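Local coordinates for protein indole-3-acetic acid-amido synthetase GH3.15 (Arabidopsis thaliana, PDB 6E1Q) that conjugates the auxin precursor indole-3-butyric acid, and the related herbicide 2,4-DB, to glutamine in an ATP-dependent reaction, at residues T164-L167 and K168-Q172. Residues are numbered along the deposited sequence; the frame is centred on the assembly and turned at random.
With CFA ((2,4-dichlorophenoxy)acetic acid), chain D.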
loop_
_atom_site.group_PDB
_atom_site.type_symbol
_atom_site.label_atom_id
_atom_site.label_comp_id
_atom_site.label_asym_id
_atom_site.label_seq_id
_atom_site.Cartn_x
_atom_site.Cartn_y
_atom_site.Cartn_z
ATOM N N THR A 164 -3.633 -4.818 11.733
ATOM C CA THR A 164 -3.665 -5.504 13.024
ATOM C C THR A 164 -5.066 -5.474 13.618
ATOM O O THR A 164 -5.561 -6.489 14.117
ATOM C CB THR A 164 -2.674 -4.878 13.997
ATOM O OG1 THR A 164 -1.340 -5.043 13.507
ATOM C CG2 THR A 164 -2.809 -5.519 15.356
ATOM N N SER A 165 -5.724 -4.311 13.565
ATOM C CA SER A 165 -7.075 -4.206 14.106
ATOM C C SER A 165 -8.028 -5.132 13.363
ATOM O O SER A 165 -8.890 -5.777 13.978
ATOM C CB SER A 165 -7.568 -2.760 14.007
ATOM O OG SER A 165 -6.779 -1.929 14.829
ATOM N N PHE A 166 -7.887 -5.193 12.035
ATOM C CA PHE A 166 -8.719 -6.076 11.227
ATOM C C PHE A 166 -8.501 -7.537 11.615
ATOM O O PHE A 166 -9.457 -8.257 11.921
ATOM C CB PHE A 166 -8.410 -5.839 9.746
ATOM C CG PHE A 166 -9.328 -6.561 8.802
ATOM C CD1 PHE A 166 -10.530 -5.987 8.406
ATOM C CD2 PHE A 166 -8.978 -7.798 8.278
ATOM C CE1 PHE A 166 -11.374 -6.643 7.523
ATOM C CE2 PHE A 166 -9.820 -8.463 7.397
ATOM C CZ PHE A 166 -11.018 -7.884 7.023
ATOM N N LEU A 167 -7.242 -7.977 11.642
ATOM C CA LEU A 167 -6.938 -9.369 11.973
ATOM C C LEU A 167 -7.336 -9.701 13.403
ATOM O O LEU A 167 -7.956 -10.742 13.666
ATOM C CB LEU A 167 -5.447 -9.645 11.761
ATOM C CG LEU A 167 -5.012 -9.493 10.310
ATOM C CD1 LEU A 167 -3.526 -9.795 10.167
ATOM C CD2 LEU A 167 -5.861 -10.409 9.419
ATOM N N LYS A 168 -6.977 -8.835 14.348
ATOM C CA LYS A 168 -7.329 -9.089 15.743
ATOM C C LYS A 168 -8.837 -9.247 15.917
ATOM O O LYS A 168 -9.299 -10.065 16.719
ATOM C CB LYS A 168 -6.787 -7.962 16.622
ATOM C CG LYS A 168 -6.903 -8.195 18.110
ATOM C CD LYS A 168 -6.485 -6.956 18.894
ATOM C CE LYS A 168 -7.069 -6.965 20.303
ATOM N NZ LYS A 168 -6.028 -6.768 21.352
ATOM N N SER A 169 -9.628 -8.483 15.174
ATOM C CA SER A 169 -11.063 -8.576 15.402
ATOM C C SER A 169 -11.645 -9.867 14.839
ATOM O O SER A 169 -12.443 -10.535 15.515
ATOM C CB SER A 169 -11.784 -7.375 14.811
ATOM O OG SER A 169 -13.168 -7.533 15.058
ATOM N N ILE A 170 -11.265 -10.242 13.614
ATOM C CA ILE A 170 -11.806 -11.484 13.070
ATOM C C ILE A 170 -11.269 -12.673 13.850
ATOM O O ILE A 170 -11.950 -13.692 13.968
ATOM C CB ILE A 170 -11.537 -11.623 11.554
ATOM C CG1 ILE A 170 -10.058 -11.595 11.224
ATOM C CG2 ILE A 170 -12.223 -10.511 10.765
ATOM C CD1 ILE A 170 -9.808 -11.592 9.720
ATOM N N LYS A 171 -10.069 -12.555 14.427
ATOM C CA LYS A 171 -9.566 -13.613 15.303
ATOM C C LYS A 171 -10.440 -13.768 16.544
ATOM O O LYS A 171 -10.744 -14.892 16.963
ATOM C CB LYS A 171 -8.121 -13.330 15.715
ATOM C CG LYS A 171 -7.744 -13.978 17.053
ATOM C CD LYS A 171 -6.295 -14.431 17.108
ATOM C CE LYS A 171 -5.864 -14.624 18.551
ATOM N NZ LYS A 171 -4.697 -15.531 18.685
ATOM N N GLN A 172 -10.854 -12.651 17.147
ATOM C CA GLN A 172 -11.668 -12.716 18.356
ATOM C C GLN A 172 -13.101 -13.159 18.081
ATOM O O GLN A 172 -13.839 -13.400 19.042
ATOM C CB GLN A 172 -11.642 -11.363 19.080
ATOM C CG GLN A 172 -10.287 -11.058 19.732
ATOM C CD GLN A 172 -10.216 -9.691 20.402
ATOM O OE1 GLN A 172 -9.276 -9.403 21.145
ATOM N NE2 GLN A 172 -11.206 -8.844 20.140
HETATM C C1 CFA D . -7.796 -2.318 3.070
HETATM C C2 CFA D . -7.216 -3.696 3.405
HETATM C "C1'" CFA D . -8.009 -5.837 4.134
HETATM C "C2'" CFA D . -7.158 -6.330 5.117
HETATM C "C3'" CFA D . -6.966 -7.701 5.240
HETATM C "C4'" CFA D . -7.624 -8.576 4.388
HETATM C "C5'" CFA D . -8.474 -8.082 3.415
HETATM CL CL3 CFA D . -6.307 -5.216 6.229
HETATM C "C6'" CFA D . -8.668 -6.719 3.293
HETATM O O1 CFA D . -8.973 -2.238 2.643
HETATM O O2 CFA D . -7.119 -1.261 3.207
HETATM O "O1'" CFA D . -8.238 -4.459 3.986
HETATM CL CL4 CFA D . -7.392 -10.343 4.531
#
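Ile170 reaches back one turn of helix 162-172 to Phe166 and Leu167, and its CD1 is the atom that touches both. Ile170 CD1 lies 3.9 Å from Phe166 CE2, meeting the ring obliquely, and 4.1 Å from Leu167 CD2, where the two aliphatic chains run side by side and point the same way. With chi1 at 59°, Ile170 CG1 sits between its own backbone N and carbonyl carbon, which places it 3.3 Å from Leu167 O.

The backbone underneath is regular alpha-helix. Lys168 N bonds to Thr164 O at 2.7 Å, Ser169 N to Ser165 O, Ile170 N to Phe166 O at 3.2 Å and nearly straight (172°), and Lys171 N to Leu167 O. Phe166 O also takes a weak second bond from Ser169 N.

On the ligand side, C2' of the bound (2,4-dichlorophenoxy)acetic acid lies over one face of the Phe166 ring, 3.9 Å above its plane and toward the rim, with the rings mutually inclined and Phe166 CD2 3.6 Å from ligand C3'. Phe325 and Phe332, which bind substrate, line the same pocket, consistent with Phe166 forming part of the acyl-acid site.

Around the turn, Ser165 OG bonds to Thr161 O, and Thr164 OG1 to Thr161 OG1 and Ala187 O. Helix 112-132 packs Ile119 against Phe166 and Ile170, strand 181-183 meets Leu167 and Ile170 through Leu181, and strand 91-97 lies against Ser165.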